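Local coordinates for protein L-tyrosine isonitrile synthase (Pseudomonas aeruginosa, PDB 3E59) that converts the amino group of L-tyrosine into an isonitrile, taking the carbon from C2 of ribulose 5-phosphate, as a step towards paerucumarin, at residues 14-19 against 45-50; 25-30 against 275-280; 183-188 against 233-238. All coordinates share one frame; numbering follows the deposited sequence.

Contact 1 (14-19 against 45-50)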
loop_
_atom_site.group_PDB
_atom_site.type_symbol
_atom_site.label_atom_id
_atom_site.label_comp_id
_atom_site.label_asym_id
_atom_site.label_seq_id
_atom_site.Cartn_x
_atom_site.Cartn_y
_atom_site.Cartn_z
ATOM N N ARG A 14 6.752 8.940 21.161
ATOM C CA ARG A 14 6.291 10.115 20.417
ATOM C C ARG A 14 6.235 9.799 18.918
ATOM O O ARG A 14 5.313 10.217 18.225
ATOM C CB ARG A 14 7.202 11.322 20.670
ATOM C CG ARG A 14 7.063 11.952 22.056
ATOM C CD ARG A 14 7.952 13.193 22.192
ATOM N NE ARG A 14 7.530 14.275 21.298
ATOM C CZ ARG A 14 8.154 15.447 21.174
ATOM N NH1 ARG A 14 9.250 15.712 21.882
ATOM N NH2 ARG A 14 7.683 16.358 20.331
ATOM N N VAL A 15 7.227 9.053 18.427
ATOM C CA VAL A 15 7.210 8.577 17.039
ATOM C C VAL A 15 5.950 7.750 16.827
ATOM O O VAL A 15 5.189 7.993 15.887
ATOM C CB VAL A 15 8.490 7.762 16.674
ATOM C CG1 VAL A 15 8.403 7.200 15.243
ATOM C CG2 VAL A 15 9.740 8.630 16.821
ATOM N N LEU A 16 5.717 6.801 17.730
ATOM C CA LEU A 16 4.608 5.862 17.588
ATOM C C LEU A 16 3.269 6.591 17.633
ATOM O O LEU A 16 2.378 6.306 16.836
ATOM C CB LEU A 16 4.677 4.757 18.663
ATOM C CG LEU A 16 3.591 3.669 18.592
ATOM C CD1 LEU A 16 3.600 2.912 17.255
ATOM C CD2 LEU A 16 3.711 2.698 19.757
ATOM N N LYS A 17 3.140 7.538 18.564
ATOM C CA LYS A 17 1.910 8.331 18.705
ATOM C C LYS A 17 1.599 9.083 17.411
ATOM O O LYS A 17 0.436 9.238 17.045
ATOM C CB LYS A 17 1.993 9.288 19.905
ATOM N N GLU A 18 2.652 9.522 16.723
ATOM C CA GLU A 18 2.552 10.119 15.389
ATOM C C GLU A 18 1.979 9.154 14.322
ATOM O O GLU A 18 1.167 9.557 13.484
ATOM C CB GLU A 18 3.927 10.645 14.958
ATOM C CG GLU A 18 3.944 11.394 13.651
ATOM C CD GLU A 18 3.185 12.706 13.724
ATOM O OE1 GLU A 18 3.380 13.441 14.716
ATOM O OE2 GLU A 18 2.393 12.990 12.792
ATOM N N LEU A 19 2.401 7.893 14.357
ATOM C CA LEU A 19 1.887 6.868 13.440
ATOM C C LEU A 19 0.464 6.441 13.793
ATOM O O LEU A 19 -0.333 6.177 12.912
ATOM C CB LEU A 19 2.794 5.622 13.456
ATOM C CG LEU A 19 4.302 5.824 13.250
ATOM C CD1 LEU A 19 5.086 4.556 13.597
ATOM C CD2 LEU A 19 4.598 6.273 11.818
ATOM N N VAL A 45 5.297 -4.335 20.321
ATOM C CA VAL A 45 5.982 -4.734 19.090
ATOM C C VAL A 45 6.836 -3.600 18.506
ATOM O O VAL A 45 8.005 -3.797 18.190
ATOM C CB VAL A 45 4.982 -5.269 18.026
ATOM C CG1 VAL A 45 5.700 -5.639 16.729
ATOM C CG2 VAL A 45 4.219 -6.464 18.568
ATOM N N GLN A 46 6.257 -2.412 18.389
ATOM C CA GLN A 46 6.859 -1.353 17.586
ATOM C C GLN A 46 7.904 -0.539 18.320
ATOM O O GLN A 46 8.892 -0.127 17.709
ATOM C CB GLN A 46 5.783 -0.428 17.002
ATOM C CG GLN A 46 4.753 -1.143 16.097
ATOM C CD GLN A 46 5.363 -1.775 14.835
ATOM O OE1 GLN A 46 6.464 -1.415 14.403
ATOM N NE2 GLN A 46 4.629 -2.718 14.234
ATOM N N LEU A 47 7.683 -0.303 19.613
ATOM C CA LEU A 47 8.540 0.598 20.405
ATOM C C LEU A 47 10.037 0.240 20.490
ATOM O O LEU A 47 10.885 1.111 20.300
ATOM C CB LEU A 47 7.965 0.881 21.812
ATOM C CG LEU A 47 6.873 1.961 21.919
ATOM C CD1 LEU A 47 6.650 2.400 23.357
ATOM C CD2 LEU A 47 7.223 3.176 21.069
ATOM N N PRO A 48 10.375 -1.033 20.782
ATOM C CA PRO A 48 11.817 -1.324 20.763
ATOM C C PRO A 48 12.419 -1.246 19.354
ATOM O O PRO A 48 13.608 -0.973 19.226
ATOM C CB PRO A 48 11.914 -2.742 21.327
ATOM C CG PRO A 48 10.568 -3.325 21.204
ATOM C CD PRO A 48 9.563 -2.214 21.135
ATOM N N ARG A 49 11.599 -1.458 18.315
ATOM C CA ARG A 49 12.059 -1.391 16.917
ATOM C C ARG A 49 12.429 0.045 16.513
ATOM O O ARG A 49 13.471 0.272 15.885
ATOM C CB ARG A 49 11.017 -1.984 15.950
ATOM C CG ARG A 49 10.812 -3.490 16.082
ATOM C CD ARG A 49 9.824 -4.034 15.037
ATOM N NE ARG A 49 10.353 -3.980 13.670
ATOM C CZ ARG A 49 11.315 -4.775 13.196
ATOM N NH1 ARG A 49 11.876 -5.701 13.967
ATOM N NH2 ARG A 49 11.722 -4.640 11.945
ATOM N N ILE A 50 11.568 0.998 16.880
ATOM C CA ILE A 50 11.826 2.426 16.682
ATOM C C ILE A 50 13.008 2.846 17.550
ATOM O O ILE A 50 13.898 3.564 17.093
ATOM C CB ILE A 50 10.589 3.295 17.050
ATOM C CG1 ILE A 50 9.416 3.012 16.103
ATOM C CG2 ILE A 50 10.947 4.789 17.060
ATOM C CD1 ILE A 50 8.083 3.485 16.626
#

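Contact 2 (25-30 against 275-280)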
loop_
_atom_site.group_PDB
_atom_site.type_symbol
_atom_site.label_atom_id
_atom_site.label_comp_id
_atom_site.label_asym_id
_atom_site.label_seq_id
_atom_site.Cartn_x
_atom_site.Cartn_y
_atom_site.Cartn_z
ATOM N N ARG A 25 -7.358 0.348 10.664
ATOM C CA ARG A 25 -7.946 -0.693 11.508
ATOM C C ARG A 25 -8.859 -1.528 10.627
ATOM O O ARG A 25 -9.318 -1.034 9.597
ATOM C CB ARG A 25 -8.774 -0.072 12.635
ATOM C CG ARG A 25 -8.001 0.830 13.596
ATOM C CD ARG A 25 -8.883 1.243 14.763
ATOM N NE ARG A 25 -9.251 0.099 15.601
ATOM C CZ ARG A 25 -10.300 0.057 16.423
ATOM N NH1 ARG A 25 -11.122 1.096 16.537
ATOM N NH2 ARG A 25 -10.529 -1.039 17.133
ATOM N N TYR A 26 -9.111 -2.786 11.007
ATOM C CA TYR A 26 -10.126 -3.595 10.332
ATOM C C TYR A 26 -11.485 -2.943 10.557
ATOM O O TYR A 26 -11.833 -2.668 11.701
ATOM C CB TYR A 26 -10.117 -5.047 10.844
ATOM C CG TYR A 26 -8.847 -5.795 10.492
ATOM C CD1 TYR A 26 -8.675 -6.368 9.227
ATOM C CD2 TYR A 26 -7.802 -5.898 11.414
ATOM C CE1 TYR A 26 -7.506 -7.052 8.905
ATOM C CE2 TYR A 26 -6.626 -6.577 11.100
ATOM C CZ TYR A 26 -6.486 -7.143 9.850
ATOM O OH TYR A 26 -5.335 -7.800 9.535
ATOM N N PRO A 27 -12.243 -2.658 9.469
ATOM C CA PRO A 27 -13.584 -2.051 9.620
ATOM C C PRO A 27 -14.435 -2.829 10.626
ATOM O O PRO A 27 -15.199 -2.229 11.382
ATOM C CB PRO A 27 -14.192 -2.169 8.211
ATOM C CG PRO A 27 -12.998 -2.181 7.296
ATOM C CD PRO A 27 -11.901 -2.891 8.051
ATOM N N GLU A 28 -14.277 -4.153 10.637
ATOM C CA GLU A 28 -15.009 -5.036 11.551
ATOM C C GLU A 28 -14.705 -4.799 13.043
ATOM O O GLU A 28 -15.490 -5.197 13.906
ATOM C CB GLU A 28 -14.765 -6.507 11.174
ATOM C CG GLU A 28 -15.369 -6.907 9.809
ATOM C CD GLU A 28 -14.509 -6.525 8.600
ATOM O OE1 GLU A 28 -13.397 -5.954 8.775
ATOM O OE2 GLU A 28 -14.938 -6.822 7.460
ATOM N N HIS A 29 -13.582 -4.144 13.339
ATOM C CA HIS A 29 -13.178 -3.882 14.730
ATOM C C HIS A 29 -13.543 -2.485 15.235
ATOM O O HIS A 29 -13.475 -2.231 16.434
ATOM C CB HIS A 29 -11.671 -4.107 14.928
ATOM C CG HIS A 29 -11.211 -5.500 14.625
ATOM N ND1 HIS A 29 -9.882 -5.823 14.472
ATOM C CD2 HIS A 29 -11.900 -6.654 14.440
ATOM C CE1 HIS A 29 -9.766 -7.115 14.219
ATOM N NE2 HIS A 29 -10.978 -7.641 14.186
ATOM N N ARG A 30 -13.927 -1.585 14.331
ATOM C CA ARG A 30 -14.155 -0.179 14.691
ATOM C C ARG A 30 -15.341 0.053 15.638
ATOM O O ARG A 30 -15.234 0.843 16.582
ATOM C CB ARG A 30 -14.291 0.693 13.435
ATOM C CG ARG A 30 -13.002 0.815 12.612
ATOM C CD ARG A 30 -13.048 1.994 11.634
ATOM N NE ARG A 30 -11.729 2.281 11.064
ATOM C CZ ARG A 30 -10.826 3.106 11.599
ATOM N NH1 ARG A 30 -11.083 3.752 12.726
ATOM N NH2 ARG A 30 -9.656 3.292 10.994
ATOM N N ASP A 275 -13.016 3.986 3.918
ATOM C CA ASP A 275 -12.666 2.591 3.714
ATOM C C ASP A 275 -11.203 2.365 4.058
ATOM O O ASP A 275 -10.314 2.887 3.378
ATOM C CB ASP A 275 -12.955 2.184 2.268
ATOM C CG ASP A 275 -12.611 0.728 1.969
ATOM O OD1 ASP A 275 -12.194 -0.037 2.881
ATOM O OD2 ASP A 275 -12.745 0.345 0.789
ATOM N N ASP A 276 -10.961 1.577 5.110
ATOM C CA ASP A 276 -9.589 1.257 5.556
ATOM C C ASP A 276 -8.780 0.426 4.562
ATOM O O ASP A 276 -7.554 0.389 4.656
ATOM C CB ASP A 276 -9.599 0.532 6.915
ATOM C CG ASP A 276 -9.973 1.447 8.063
ATOM O OD1 ASP A 276 -9.089 2.171 8.588
ATOM O OD2 ASP A 276 -11.162 1.428 8.444
ATOM N N TRP A 277 -9.462 -0.263 3.645
ATOM C CA TRP A 277 -8.801 -1.020 2.576
ATOM C C TRP A 277 -8.487 -0.193 1.307
ATOM O O TRP A 277 -7.781 -0.669 0.406
ATOM C CB TRP A 277 -9.642 -2.259 2.193
ATOM C CG TRP A 277 -9.651 -3.310 3.268
ATOM C CD1 TRP A 277 -10.616 -3.511 4.216
ATOM C CD2 TRP A 277 -8.631 -4.289 3.518
ATOM N NE1 TRP A 277 -10.264 -4.557 5.032
ATOM C CE2 TRP A 277 -9.051 -5.056 4.626
ATOM C CE3 TRP A 277 -7.414 -4.603 2.903
ATOM C CZ2 TRP A 277 -8.284 -6.114 5.148
ATOM C CZ3 TRP A 277 -6.653 -5.672 3.417
ATOM C CH2 TRP A 277 -7.097 -6.406 4.531
ATOM N N LEU A 278 -9.022 1.023 1.226
ATOM C CA LEU A 278 -8.917 1.799 -0.005
ATOM C C LEU A 278 -7.559 2.474 -0.109
ATOM O O LEU A 278 -7.083 3.071 0.857
ATOM C CB LEU A 278 -10.037 2.847 -0.106
ATOM C CG LEU A 278 -10.181 3.595 -1.446
ATOM C CD1 LEU A 278 -10.360 2.624 -2.624
ATOM C CD2 LEU A 278 -11.361 4.571 -1.383
ATOM N N THR A 279 -6.960 2.373 -1.293
ATOM C CA THR A 279 -5.683 2.991 -1.596
ATOM C C THR A 279 -5.806 3.864 -2.869
ATOM O O THR A 279 -6.706 3.640 -3.682
ATOM C CB THR A 279 -4.593 1.937 -1.767
ATOM O OG1 THR A 279 -4.939 1.086 -2.859
ATOM C CG2 THR A 279 -4.424 1.090 -0.475
ATOM N N PRO A 280 -4.929 4.882 -3.016
ATOM C CA PRO A 280 -5.011 5.836 -4.141
ATOM C C PRO A 280 -4.933 5.243 -5.556
ATOM O O PRO A 280 -5.464 5.842 -6.487
ATOM C CB PRO A 280 -3.853 6.801 -3.884
ATOM C CG PRO A 280 -2.965 6.141 -2.885
ATOM C CD PRO A 280 -3.839 5.234 -2.079
HETATM O O HOH W 1 -11.588 -6.311 6.801
#

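Contact 3 (183-188 against 233-238)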
loop_
_atom_site.group_PDB
_atom_site.type_symbol
_atom_site.label_atom_id
_atom_site.label_comp_id
_atom_site.label_asym_id
_atom_site.label_seq_id
_atom_site.Cartn_x
_atom_site.Cartn_y
_atom_site.Cartn_z
ATOM N N GLU A 183 -0.655 -24.045 -1.136
ATOM C CA GLU A 183 -1.248 -24.851 -0.063
ATOM C C GLU A 183 -0.920 -24.273 1.317
ATOM O O GLU A 183 -1.768 -24.228 2.204
ATOM C CB GLU A 183 -0.772 -26.313 -0.146
ATOM C CG GLU A 183 -1.076 -27.025 -1.466
ATOM C CD GLU A 183 -0.234 -26.516 -2.644
ATOM O OE1 GLU A 183 0.979 -26.241 -2.463
ATOM O OE2 GLU A 183 -0.795 -26.393 -3.760
ATOM N N SER A 184 0.313 -23.824 1.497
ATOM C CA SER A 184 0.695 -23.209 2.767
ATOM C C SER A 184 0.163 -21.767 2.934
ATOM O O SER A 184 -0.117 -21.340 4.048
ATOM C CB SER A 184 2.212 -23.279 2.967
ATOM O OG SER A 184 2.687 -22.042 3.465
ATOM N N ILE A 185 0.043 -21.014 1.847
ATOM C CA ILE A 185 -0.572 -19.670 1.928
ATOM C C ILE A 185 -1.999 -19.816 2.452
ATOM O O ILE A 185 -2.413 -19.115 3.375
ATOM C CB ILE A 185 -0.578 -18.938 0.561
ATOM C CG1 ILE A 185 0.862 -18.691 0.079
ATOM C CG2 ILE A 185 -1.390 -17.621 0.629
ATOM C CD1 ILE A 185 1.666 -17.711 0.932
ATOM N N ARG A 186 -2.726 -20.765 1.872
ATOM C CA ARG A 186 -4.090 -21.063 2.273
ATOM C C ARG A 186 -4.207 -21.474 3.746
ATOM O O ARG A 186 -5.088 -20.993 4.446
ATOM C CB ARG A 186 -4.678 -22.144 1.364
ATOM C CG ARG A 186 -6.088 -22.576 1.767
ATOM C CD ARG A 186 -6.734 -23.443 0.704
ATOM N NE ARG A 186 -7.751 -24.299 1.311
ATOM C CZ ARG A 186 -8.984 -23.898 1.588
ATOM N NH1 ARG A 186 -9.363 -22.656 1.298
ATOM N NH2 ARG A 186 -9.830 -24.739 2.150
ATOM N N GLU A 187 -3.332 -22.370 4.207
ATOM C CA GLU A 187 -3.354 -22.835 5.606
ATOM C C GLU A 187 -3.177 -21.671 6.595
ATOM O O GLU A 187 -3.887 -21.591 7.608
ATOM C CB GLU A 187 -2.316 -23.954 5.842
ATOM C CG GLU A 187 -2.204 -24.421 7.305
ATOM C CD GLU A 187 -1.514 -25.781 7.472
ATOM O OE1 GLU A 187 -0.799 -26.238 6.539
ATOM O OE2 GLU A 187 -1.689 -26.397 8.556
ATOM N N THR A 188 -2.238 -20.777 6.281
ATOM C CA THR A 188 -2.002 -19.549 7.048
ATOM C C THR A 188 -3.226 -18.608 7.078
ATOM O O THR A 188 -3.619 -18.138 8.144
ATOM C CB THR A 188 -0.752 -18.782 6.511
ATOM O OG1 THR A 188 0.360 -19.684 6.421
ATOM C CG2 THR A 188 -0.369 -17.612 7.415
ATOM N N VAL A 233 -1.854 -13.587 -5.312
ATOM C CA VAL A 233 -1.500 -12.205 -4.947
ATOM C C VAL A 233 -0.923 -12.103 -3.531
ATOM O O VAL A 233 0.112 -11.465 -3.319
ATOM C CB VAL A 233 -2.716 -11.246 -5.129
ATOM C CG1 VAL A 233 -2.408 -9.828 -4.626
ATOM C CG2 VAL A 233 -3.128 -11.197 -6.578
ATOM N N ILE A 234 -1.590 -12.739 -2.570
ATOM C CA ILE A 234 -1.093 -12.840 -1.196
ATOM C C ILE A 234 0.280 -13.521 -1.177
ATOM O O ILE A 234 1.204 -13.052 -0.494
ATOM C CB ILE A 234 -2.092 -13.631 -0.296
ATOM C CG1 ILE A 234 -3.482 -12.968 -0.263
ATOM C CG2 ILE A 234 -1.556 -13.824 1.098
ATOM C CD1 ILE A 234 -3.463 -11.535 0.169
ATOM N N GLN A 235 0.418 -14.619 -1.932
ATOM C CA GLN A 235 1.697 -15.347 -2.017
ATOM C C GLN A 235 2.820 -14.403 -2.451
ATOM O O GLN A 235 3.868 -14.357 -1.814
ATOM C CB GLN A 235 1.612 -16.539 -2.988
ATOM C CG GLN A 235 2.900 -17.361 -3.081
ATOM C CD GLN A 235 2.953 -18.221 -4.323
ATOM O OE1 GLN A 235 2.642 -17.761 -5.424
ATOM N NE2 GLN A 235 3.358 -19.481 -4.157
ATOM N N ARG A 236 2.592 -13.653 -3.528
ATOM C CA ARG A 236 3.560 -12.660 -4.010
ATOM C C ARG A 236 3.826 -11.531 -3.019
ATOM O O ARG A 236 4.988 -11.169 -2.791
ATOM C CB ARG A 236 3.134 -12.064 -5.357
ATOM C CG ARG A 236 2.960 -13.072 -6.477
ATOM C CD ARG A 236 4.228 -13.874 -6.765
ATOM N NE ARG A 236 3.903 -15.013 -7.617
ATOM C CZ ARG A 236 3.777 -14.955 -8.939
ATOM N NH1 ARG A 236 3.970 -13.810 -9.594
ATOM N NH2 ARG A 236 3.454 -16.054 -9.605
ATOM N N SER A 237 2.765 -10.967 -2.442
ATOM C CA SER A 237 2.915 -9.889 -1.454
ATOM C C SER A 237 3.708 -10.355 -0.256
ATOM O O SER A 237 4.552 -9.618 0.251
ATOM C CB SER A 237 1.557 -9.369 -0.969
ATOM O OG SER A 237 0.768 -8.944 -2.062
ATOM N N TRP A 238 3.427 -11.576 0.211
ATOM C CA TRP A 238 4.153 -12.121 1.350
ATOM C C TRP A 238 5.605 -12.472 1.006
ATOM O O TRP A 238 6.502 -12.243 1.818
ATOM C CB TRP A 238 3.430 -13.317 1.976
ATOM C CG TRP A 238 2.147 -12.994 2.738
ATOM C CD1 TRP A 238 1.608 -11.746 3.005
ATOM C CD2 TRP A 238 1.268 -13.945 3.356
ATOM N NE1 TRP A 238 0.446 -11.879 3.731
ATOM C CE2 TRP A 238 0.217 -13.214 3.969
ATOM C CE3 TRP A 238 1.266 -15.351 3.457
ATOM C CZ2 TRP A 238 -0.835 -13.849 4.668
ATOM C CZ3 TRP A 238 0.212 -15.979 4.153
ATOM C CH2 TRP A 238 -0.819 -15.220 4.745
#

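Contact 1 (14-19 against 45-50)
Leu-16 reaches from helix 11-20 into the angle between Leu-47 and Gln-46 of helix 35-55, and its CB and both methyls find apolar partners there. At its base, CB touches two branch ends at once: CD2 of Leu-47 at 3.8 Å and, more loosely, CD1 of Ile-50 at 4.2 Å. With CG trans to the backbone N (chi1 -178°), the chain runs outward from its own helix before it forks. One prong, CD1, ends 4.0 Å from CB of Gln-46, at the aliphatic root of that residue. The other, CD2, comes to 3.8 Å from CD2 of Leu-47 and lies close to its CG as well, so that one leucine lies across the other. Ile-42 and Glu-43, one turn earlier on helix 35-55, also touch Leu-16.

The helices themselves cross steeply, their local axes 10.1 Å apart at an angle of 127°, on the flank of a parallel five-stranded sheet of strand order 3-2-1-4-5, a Rossmann-like arrangement. Ile-50 and Gln-46 rest on Ile-252 of strand 252-255, while Val-15 leans back on Ile-100 and Phe-103 of helix 84-103.

Ile-50 spreads over the rest of the interface. Its CG2 lies against the branch point of Val-15, 3.9 Å from CB, the two side chains running alongside each other with their tips pointing opposite ways. Its CD1 reaches Val-15 CG1 at 4.0 Å and, more loosely, Leu-19 CD1 at 4.4 Å, one turn on from Val-15. Helix 35-55 is kinked at Pro-48, whose nitrogen has no hydrogen to give to the preceding turn. Gln-46 bends its amide away from the leucine, and NE2 donates to the carbonyl oxygen of Leu-264.

Contact 2 (25-30 against 275-280)
The guanidinium of Arg-30 and the carboxylate of Asp-276 meet edge to edge, their planes only 12° apart. The grip is side-on: NE of Arg-30 donates to OD2 of Asp-276 at 2.8 Å, and NH2 of Arg-30 to OD1 of Asp-276 at 2.7 Å, the latter on the syn lone pair and almost straight at 173°. Over one face of the guanidinium, towards its rim, lies CB of Arg-25. One water lies at the edge of both the indole of Trp-277 and the Tyr-26 ring, in plane with each; it accepts from Trp-277 NE1 and donates to OE1 of Glu-28. Tyr-26 CE1 approaches Trp-277 CZ2 obliquely at 3.9 Å, and Pro-27 CD packs against the pyrrole part of the indole.

An Asx turn at Asp-275, within a type I turn, shapes the loop that presents Asp-276. Arg-25 turns its own guanidinium to Glu-38. The coplanar pair fixes the rotation of the carboxylate, and the backbone N-H of Arg-25 reaches OD1 from above that plane, at 3.3 Å from N. With His-269 NE2 also bonding OD1, this concentration of donors probably stabilises the negative charge while tying 25-30 to the 275-280 loop.

Contact 3 (183-188 against 233-238)
The second side-chain torsions of Ile-185 and Trp-238 bring their ends together. In Ile-185 a chi2 of -67° folds CD1 round until it lies 3.5 Å from CE3 of Trp-238 and close to the backbone at CA of Gln-235. In Trp-238 a chi2 of -5° brings CD1 of the indole round to the side of its own CA, which throws the six-membered ring outward to the opposing helix. On the same side of the ring plane as Ile-185 CD1, CG2 of Ile-234, one turn earlier on the same helix as the indole, sits over the ring centre. Thr-188 comes from the other side of that plane, its CG2 3.6 Å from CH2 of Trp-238 and its CB 3.8 Å from CZ3 of Trp-238.

The two helices, 182-189 and 219-247, cross at close to a right angle (91°), the axes of the two segments approaching to 10.0 Å. Ile-185 on the shorter helix lodges among Ile-234, Gln-235 and Trp-238 on the longer. Helix 193-210 packs here too, with Leu-198 and Ile-202 on Ile-234.

The other branch of Ile-185, CG2, meets CG2 of Ile-234 at 3.8 Å, and CG1 lies 3.8 Å from CB of Gln-235, whose extended chain passes across it and carries NE2 on to the carbonyl oxygen of Glu-180. The methyl of Thr-188 is held towards the indole while its hydroxyl turns back: OG1 donates to the carbonyl oxygen of Ser-184 at 2.9 Å, which also receives the backbone N of Thr-188 from the opposite face of its plane. A phosphate ion, probably from the crystallisation liquor, lies about 4 Å from the side chain of Trp-238.

Overall arrangement
Contacts 1 and 3 are helix crossings made of apolar side chains without a hydrogen bond between their segments, yet they differ in setting: contact 1 is buried beside the parallel sheet, whereas contact 3 is partly buried in the helical region and borders solvent at Thr-188. Their centres lie 28 Å apart. Contact 2, also partly buried but nearest the centre of the chain, joins a loop that ends in the short helix 27-30 to a turn and combines a salt bridge with ring and proline packing. Its segment 25-30 follows helix 11-20 and precedes helix 35-55, the two partners of contact 1. Contact 3 is nested within the long loop that contact 2 closes, and helix 193-210 touches both.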